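Local coordinates for galactitol 1-phosphate 5-dehydrogenase (PDB 4UEJ), which catalyses the zinc- and NAD-dependent oxidation of galactitol 1-phosphate to D-tagatose 6-phosphate and works as a homodimer, at residues S35-G39 against S40-R44; N48-Y52 against Y53-L57; E144-T147 against V148-A152. All coordinates share one frame; numbering follows the deposited sequence.

All three contacts are local, each made within one continuous run of chain, but they differ in setting. Contacts 1 and 2 follow each other in the GroES-like catalytic domain and touch: Tyr-53 OH and the amide of Gly-49 meet backbone oxygens of Arg-44 and Pro-43, within the short helix that contact 1 caps. Contact 1 is partly buried and polar, a capped helix start carrying the zinc ligand Cys-38. Contact 2 lies at the surface in a loop without regular structure and relies on tyrosine rings. Contact 3, the most buried, is a length of helix whose Glu-144 approaches the same zinc as Cys-38, although contacts 1 and 3 do not touch.

Contact 1 of 3, residues S35-G39 against S40-R44; sequences SGLCG and SDLPR
A capping box between Cys-38 and Asp-41 starts helix 41-46 beside the catalytic zinc, which Cys-38 binds together with His-59. Its two arms are side-chain acceptors. Asp-41 OD2 takes the Cys-38 N-H, with N to OD2 3.0 Å, on the anti side of the carboxylate and 34° out of its plane. With SG anti to the backbone N (chi1 -173°), Cys-38 receives the Ser-40 N-H in a capping bond, 3.5 Å from N to SG and fairly straight at 162°. The sulfur that binds zinc thus takes this N-H from its own turn, which fixes its direction. Beneath the two arms, Asp-41 N bonds to Cys-38 O at 2.9 Å as the backbone bond of the turn, and Leu-42 N bonds to Gly-39 O, carrying the turn into the helix.

Asp-41 has partners at both oxygens. A water lies 2.7 Å from Asp-41 OD2 and also within reach of Gly-36 O, though it has more acceptors near it than protons to give. OD1 forms a salt bridge with Arg-44 NH1 at 2.7 Å, although its hydrogen-bond angle is poor. The same nitrogen donates to Ser-40 OG at 3.1 Å, tilted from the guanidinium plane. On the apolar side, the CD1 methyl of Leu-37 lies 3.5 Å from CB of Asp-41, the two side chains running past each other in opposite directions, and CD2 of Leu-37 meets CD1 of Leu-42 where the leucines cross at about a right angle.

The segment leaves strand 27-36 of the mixed sheet, where Gly-36 pairs with Glu-60 of strand 60-68. The backbone of Leu-37 is hydrogen-bonded to Val-342 of strand 341-344, and the helix beyond runs on to the loop that holds Tyr-53.

Contact 2 of 3, residues N48-Y52 against Y53-L57; sequences NGAHY and YPITL
Tyr-53, Tyr-52 and Ile-55 carry this contact, with Ala-50 wedged against the first ring. The Tyr-53 ring folds back along the chain, its CG beside its own backbone N (chi1 -62°), and its hydroxyl oxygen receives the amide of Ala-50: N to OH is 3.0 Å and the angle 160°. The same hydroxyl is hydrogen-bonded to Arg-44 O in helix 41-46. CB of Ala-50 lies 3.4 Å from CZ of Tyr-53, approaching the ring obliquely, while Tyr-52 O sits over one face, 3.3 Å from CG of Tyr-53. This carbonyl oxygen is buried without a hydrogen-bonding partner.

The run belongs to the loop of the GroES-like domain that leads from helix 41-46 to strand 60-68, and it bends at a cis peptide bond before Pro-54, whose ring packs on strand 2-7. Past the bend, Ile-55 crosses Tyr-52 at about a right angle. Its CD1 methyl stands over a ring face in a CH-pi contact, 3.9 Å from the Tyr-52 ring centroid, and CG1 comes within 3.5 Å of CE2 of that ring. Pro-54 O lies at the Tyr-52 ring edge, 3.3 Å from CD2. The Tyr-52 hydroxyl is hydrogen-bonded to OD1 of Asp-114.

Contact 3 of 3, residues E144-T147 against V148-A152; sequences EPIT and VGLHA
Ile-146 has CG2 beside its carbonyl carbon and Leu-150 has CG beside its backbone N (chi1 -70°), which sets CG2 of Ile-146 3.8 Å from CD1 of Leu-150, the side chains side by side and pointing the same way. Helix 171-182 packs against Ile-146, helix 297-307 against both. Thr-147 places OG1 between its backbone N and carbonyl carbon (chi1 64°), which turns the hydroxyl back along helix 143-155 to donate to Glu-144 O at 2.7 Å, only 18° from the carbonyl plane. Asn-289 ND2 bonds to Thr-147 OG1 and weakly to Glu-144 OE2, linking the threonine to the carboxylate.

Val-148 N is shared between Pro-145 O at 3.3 Å and a weak bond to Glu-144 O. Further on, Leu-150 N meets Ile-146 O at 3.2 Å, in the carbonyl plane, and His-151 N reaches Thr-147 O at 2.8 Å. A water lies 2.8 Å from Pro-145 O, placed to donate to it, and weakly accepts from Gly-149 N. His-151 bonds through ND1 to Glu-298 and through NE2 to Glu-280 of the second subunit.

The short Thr-147 bond, with a weak share from Val-148 N, thus ties the backbone of this probable zinc-site residue while its carboxylate extends toward the metal.

Contact 1 of 3, residues S35-G39 against S40-R44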
loop_
_atom_site.group_PDB
_atom_site.type_symbol
_atom_site.label_atom_id
_atom_site.label_comp_id
_atom_site.label_asym_id
_atom_site.label_seq_id
_atom_site.Cartn_x
_atom_site.Cartn_y
_atom_site.Cartn_z
ATOM N N SER A 35 10.703 -32.730 -2.928
ATOM C CA SER A 35 11.327 -31.418 -2.810
ATOM C C SER A 35 11.081 -30.597 -4.075
ATOM O O SER A 35 11.516 -30.978 -5.163
ATOM C CB SER A 35 12.830 -31.579 -2.536
ATOM O OG SER A 35 13.453 -30.333 -2.251
ATOM N N GLY A 36 10.366 -29.484 -3.937
ATOM C CA GLY A 36 9.893 -28.749 -5.100
ATOM C C GLY A 36 10.759 -27.577 -5.482
ATOM O O GLY A 36 11.381 -26.966 -4.613
ATOM N N LEU A 37 10.797 -27.260 -6.777
ATOM C CA LEU A 37 11.459 -26.048 -7.264
ATOM C C LEU A 37 10.515 -24.845 -7.249
ATOM O O LEU A 37 9.451 -24.892 -7.858
ATOM C CB LEU A 37 11.980 -26.264 -8.684
ATOM C CG LEU A 37 12.753 -25.126 -9.352
ATOM C CD1 LEU A 37 14.166 -25.067 -8.807
ATOM C CD2 LEU A 37 12.763 -25.287 -10.866
ATOM N N CYS A 38 10.920 -23.773 -6.567
ATOM C CA CYS A 38 10.143 -22.535 -6.479
ATOM C C CYS A 38 10.459 -21.586 -7.642
ATOM O O CYS A 38 11.571 -21.589 -8.172
ATOM C CB CYS A 38 10.422 -21.842 -5.133
ATOM S SG CYS A 38 9.405 -20.377 -4.733
ATOM N N GLY A 39 9.484 -20.781 -8.045
ATOM C CA GLY A 39 9.732 -19.732 -9.021
ATOM C C GLY A 39 10.896 -18.836 -8.627
ATOM O O GLY A 39 11.665 -18.383 -9.478
ATOM N N SER A 40 11.037 -18.600 -7.328
ATOM C CA SER A 40 12.101 -17.750 -6.799
ATOM C C SER A 40 13.480 -18.377 -6.972
ATOM O O SER A 40 14.495 -17.692 -6.856
ATOM C CB SER A 40 11.856 -17.451 -5.319
ATOM O OG SER A 40 11.868 -18.649 -4.558
ATOM N N ASP A 41 13.513 -19.677 -7.255
ATOM C CA ASP A 41 14.773 -20.385 -7.452
ATOM C C ASP A 41 15.375 -20.096 -8.826
ATOM O O ASP A 41 16.590 -20.170 -9.011
ATOM C CB ASP A 41 14.571 -21.898 -7.275
ATOM C CG ASP A 41 14.409 -22.304 -5.812
ATOM O OD1 ASP A 41 15.048 -21.667 -4.944
ATOM O OD2 ASP A 41 13.654 -23.265 -5.527
ATOM N N LEU A 42 14.524 -19.765 -9.790
ATOM C CA LEU A 42 14.983 -19.540 -11.164
ATOM C C LEU A 42 16.035 -18.420 -11.270
ATOM O O LEU A 42 17.060 -18.616 -11.924
ATOM C CB LEU A 42 13.791 -19.251 -12.087
ATOM C CG LEU A 42 13.119 -20.461 -12.747
ATOM C CD1 LEU A 42 12.747 -21.517 -11.730
ATOM C CD2 LEU A 42 11.891 -20.036 -13.540
ATOM N N PRO A 43 15.800 -17.257 -10.623
ATOM C CA PRO A 43 16.878 -16.254 -10.614
ATOM C C PRO A 43 18.153 -16.735 -9.911
ATOM O O PRO A 43 19.248 -16.292 -10.267
ATOM C CB PRO A 43 16.262 -15.079 -9.843
ATOM C CG PRO A 43 14.795 -15.250 -9.981
ATOM C CD PRO A 43 14.562 -16.730 -10.015
ATOM N N ARG A 44 18.013 -17.618 -8.926
ATOM C CA ARG A 44 19.174 -18.114 -8.186
ATOM C C ARG A 44 20.017 -19.024 -9.053
ATOM O O ARG A 44 21.239 -19.050 -8.938
ATOM C CB ARG A 44 18.745 -18.859 -6.916
ATOM C CG ARG A 44 17.998 -17.995 -5.915
ATOM C CD ARG A 44 17.668 -18.761 -4.623
ATOM N NE ARG A 44 16.875 -17.929 -3.716
ATOM C CZ ARG A 44 15.586 -18.113 -3.457
ATOM N NH1 ARG A 44 14.923 -19.123 -4.013
ATOM N NH2 ARG A 44 14.958 -17.287 -2.629
HETATM O O HOH W 1 12.612 -24.549 -3.378
#

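Contact 2 of 3, residues N48-Y52 against Y53-L57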
loop_
_atom_site.group_PDB
_atom_site.type_symbol
_atom_site.label_atom_id
_atom_site.label_comp_id
_atom_site.label_asym_id
_atom_site.label_seq_id
_atom_site.Cartn_x
_atom_site.Cartn_y
_atom_site.Cartn_z
ATOM N N ASN A 48 22.450 -15.534 -11.606
ATOM C CA ASN A 48 23.420 -15.278 -10.547
ATOM C C ASN A 48 22.789 -14.546 -9.364
ATOM O O ASN A 48 23.380 -13.626 -8.802
ATOM C CB ASN A 48 24.613 -14.495 -11.100
ATOM C CG ASN A 48 25.465 -15.332 -12.041
ATOM O OD1 ASN A 48 25.489 -16.562 -11.944
ATOM N ND2 ASN A 48 26.167 -14.672 -12.957
ATOM N N GLY A 49 21.583 -14.970 -8.991
ATOM C CA GLY A 49 20.819 -14.310 -7.948
ATOM C C GLY A 49 20.883 -14.979 -6.587
ATOM O O GLY A 49 20.182 -14.576 -5.660
ATOM N N ALA A 50 21.714 -16.006 -6.460
ATOM C CA ALA A 50 21.899 -16.662 -5.172
ATOM C C ALA A 50 22.914 -15.896 -4.334
ATOM O O ALA A 50 23.771 -15.197 -4.873
ATOM C CB ALA A 50 22.347 -18.108 -5.360
ATOM N N HIS A 51 22.823 -16.040 -3.015
ATOM C CA HIS A 51 23.742 -15.358 -2.104
ATOM C C HIS A 51 25.179 -15.871 -2.217
ATOM O O HIS A 51 26.132 -15.164 -1.883
ATOM C CB HIS A 51 23.253 -15.500 -0.664
ATOM C CG HIS A 51 22.035 -14.688 -0.363
ATOM N ND1 HIS A 51 20.827 -15.255 -0.013
ATOM C CD2 HIS A 51 21.834 -13.349 -0.364
ATOM C CE1 HIS A 51 19.939 -14.301 0.195
ATOM N NE2 HIS A 51 20.524 -13.135 -0.013
ATOM N N TYR A 52 25.336 -17.101 -2.691
ATOM C CA TYR A 52 26.665 -17.671 -2.869
ATOM C C TYR A 52 26.630 -18.847 -3.839
ATOM O O TYR A 52 25.575 -19.442 -4.072
ATOM C CB TYR A 52 27.250 -18.113 -1.519
ATOM C CG TYR A 52 26.423 -19.161 -0.805
ATOM C CD1 TYR A 52 25.397 -18.796 0.057
ATOM C CD2 TYR A 52 26.666 -20.517 -1.001
ATOM C CE1 TYR A 52 24.625 -19.760 0.705
ATOM C CE2 TYR A 52 25.907 -21.485 -0.362
ATOM C CZ TYR A 52 24.892 -21.104 0.493
ATOM O OH TYR A 52 24.141 -22.074 1.126
ATOM N N TYR A 53 27.795 -19.161 -4.398
ATOM C CA TYR A 53 27.980 -20.342 -5.231
ATOM C C TYR A 53 29.274 -21.039 -4.820
ATOM O O TYR A 53 30.241 -20.376 -4.441
ATOM C CB TYR A 53 28.015 -19.975 -6.719
ATOM C CG TYR A 53 26.736 -19.347 -7.209
ATOM C CD1 TYR A 53 25.647 -20.131 -7.567
ATOM C CD2 TYR A 53 26.609 -17.966 -7.296
ATOM C CE1 TYR A 53 24.471 -19.560 -8.012
ATOM C CE2 TYR A 53 25.435 -17.382 -7.733
ATOM C CZ TYR A 53 24.370 -18.184 -8.093
ATOM O OH TYR A 53 23.199 -17.609 -8.528
ATOM N N PRO A 54 29.295 -22.379 -4.877
ATOM C CA PRO A 54 28.166 -23.247 -5.236
ATOM C C PRO A 54 27.113 -23.298 -4.138
ATOM O O PRO A 54 27.425 -23.015 -2.985
ATOM C CB PRO A 54 28.824 -24.613 -5.420
ATOM C CG PRO A 54 30.029 -24.562 -4.539
ATOM C CD PRO A 54 30.522 -23.151 -4.621
ATOM N N ILE A 55 25.881 -23.640 -4.493
ATOM C CA ILE A 55 24.804 -23.649 -3.518
ATOM C C ILE A 55 23.867 -24.810 -3.804
ATOM O O ILE A 55 23.706 -25.215 -4.953
ATOM C CB ILE A 55 24.024 -22.310 -3.531
ATOM C CG1 ILE A 55 23.062 -22.210 -2.348
ATOM C CG2 ILE A 55 23.285 -22.121 -4.851
ATOM C CD1 ILE A 55 22.410 -20.828 -2.209
ATOM N N THR A 56 23.281 -25.372 -2.755
ATOM C CA THR A 56 22.223 -26.352 -2.934
ATOM C C THR A 56 20.916 -25.707 -2.502
ATOM O O THR A 56 20.764 -25.289 -1.352
ATOM C CB THR A 56 22.489 -27.645 -2.138
ATOM O OG1 THR A 56 23.648 -28.298 -2.675
ATOM C CG2 THR A 56 21.299 -28.593 -2.235
ATOM N N LEU A 57 19.979 -25.600 -3.437
ATOM C CA LEU A 57 18.718 -24.925 -3.159
ATOM C C LEU A 57 17.665 -25.896 -2.616
ATOM O O LEU A 57 17.952 -27.066 -2.352
ATOM C CB LEU A 57 18.204 -24.236 -4.429
ATOM C CG LEU A 57 19.139 -23.194 -5.060
ATOM C CD1 LEU A 57 18.589 -22.689 -6.399
ATOM C CD2 LEU A 57 19.372 -22.042 -4.105
#

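Contact 3 of 3, residues E144-T147 against V148-A152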
loop_
_atom_site.group_PDB
_atom_site.type_symbol
_atom_site.label_atom_id
_atom_site.label_comp_id
_atom_site.label_asym_id
_atom_site.label_seq_id
_atom_site.Cartn_x
_atom_site.Cartn_y
_atom_site.Cartn_z
ATOM N N GLU A 144 4.692 -25.318 2.364
ATOM C CA GLU A 144 5.360 -24.032 2.351
ATOM C C GLU A 144 4.791 -23.095 1.254
ATOM O O GLU A 144 4.417 -21.951 1.562
ATOM C CB GLU A 144 6.875 -24.243 2.220
ATOM C CG GLU A 144 7.719 -23.061 2.659
ATOM C CD GLU A 144 7.914 -22.042 1.573
ATOM O OE1 GLU A 144 7.509 -22.313 0.425
ATOM O OE2 GLU A 144 8.454 -20.953 1.873
ATOM N N PRO A 145 4.670 -23.573 -0.005
ATOM C CA PRO A 145 4.086 -22.640 -0.982
ATOM C C PRO A 145 2.600 -22.307 -0.734
ATOM O O PRO A 145 2.186 -21.181 -1.068
ATOM C CB PRO A 145 4.292 -23.365 -2.333
ATOM C CG PRO A 145 4.620 -24.774 -1.993
ATOM C CD PRO A 145 5.327 -24.715 -0.670
ATOM N N ILE A 146 1.834 -23.209 -0.122
ATOM C CA ILE A 146 0.463 -22.872 0.279
ATOM C C ILE A 146 0.476 -21.703 1.255
ATOM O O ILE A 146 -0.301 -20.755 1.129
ATOM C CB ILE A 146 -0.243 -24.054 0.925
ATOM C CG1 ILE A 146 -0.503 -25.122 -0.135
ATOM C CG2 ILE A 146 -1.601 -23.632 1.514
ATOM C CD1 ILE A 146 -0.864 -26.427 0.474
ATOM N N THR A 147 1.380 -21.765 2.224
ATOM C CA THR A 147 1.373 -20.734 3.254
ATOM C C THR A 147 1.739 -19.357 2.729
ATOM O O THR A 147 1.436 -18.381 3.384
ATOM C CB THR A 147 2.317 -21.053 4.436
ATOM O OG1 THR A 147 3.680 -21.098 3.988
ATOM C CG2 THR A 147 1.903 -22.381 5.103
ATOM N N VAL A 148 2.396 -19.275 1.575
ATOM C CA VAL A 148 2.697 -17.972 0.984
ATOM C C VAL A 148 1.398 -17.185 0.747
ATOM O O VAL A 148 1.248 -16.031 1.199
ATOM C CB VAL A 148 3.467 -18.114 -0.328
ATOM C CG1 VAL A 148 3.636 -16.769 -0.992
ATOM C CG2 VAL A 148 4.834 -18.750 -0.065
ATOM N N GLY A 149 0.461 -17.816 0.052
ATOM C CA GLY A 149 -0.825 -17.211 -0.227
ATOM C C GLY A 149 -1.624 -16.998 1.037
ATOM O O GLY A 149 -2.265 -15.967 1.197
ATOM N N LEU A 150 -1.573 -17.967 1.947
ATOM C CA LEU A 150 -2.304 -17.860 3.193
ATOM C C LEU A 150 -1.799 -16.681 4.014
ATOM O O LEU A 150 -2.583 -16.018 4.684
ATOM C CB LEU A 150 -2.196 -19.135 4.021
ATOM C CG LEU A 150 -2.956 -20.334 3.442
ATOM C CD1 LEU A 150 -2.848 -21.505 4.431
ATOM C CD2 LEU A 150 -4.412 -19.969 3.238
ATOM N N HIS A 151 -0.494 -16.442 3.966
ATOM C CA HIS A 151 0.082 -15.327 4.716
ATOM C C HIS A 151 -0.442 -13.999 4.186
ATOM O O HIS A 151 -0.783 -13.109 4.965
ATOM C CB HIS A 151 1.609 -15.333 4.637
ATOM C CG HIS A 151 2.241 -14.257 5.460
ATOM N ND1 HIS A 151 2.141 -14.220 6.836
ATOM C CD2 HIS A 151 2.950 -13.160 5.109
ATOM C CE1 HIS A 151 2.767 -13.151 7.294
ATOM N NE2 HIS A 151 3.280 -12.495 6.264
ATOM N N ALA A 152 -0.501 -13.875 2.865
ATOM C CA ALA A 152 -1.086 -12.671 2.253
ATOM C C ALA A 152 -2.551 -12.489 2.641
ATOM O O ALA A 152 -2.950 -11.368 2.990
ATOM C CB ALA A 152 -0.941 -12.707 0.754
HETATM O O HOH W 2 0.028 -19.878 -2.241
#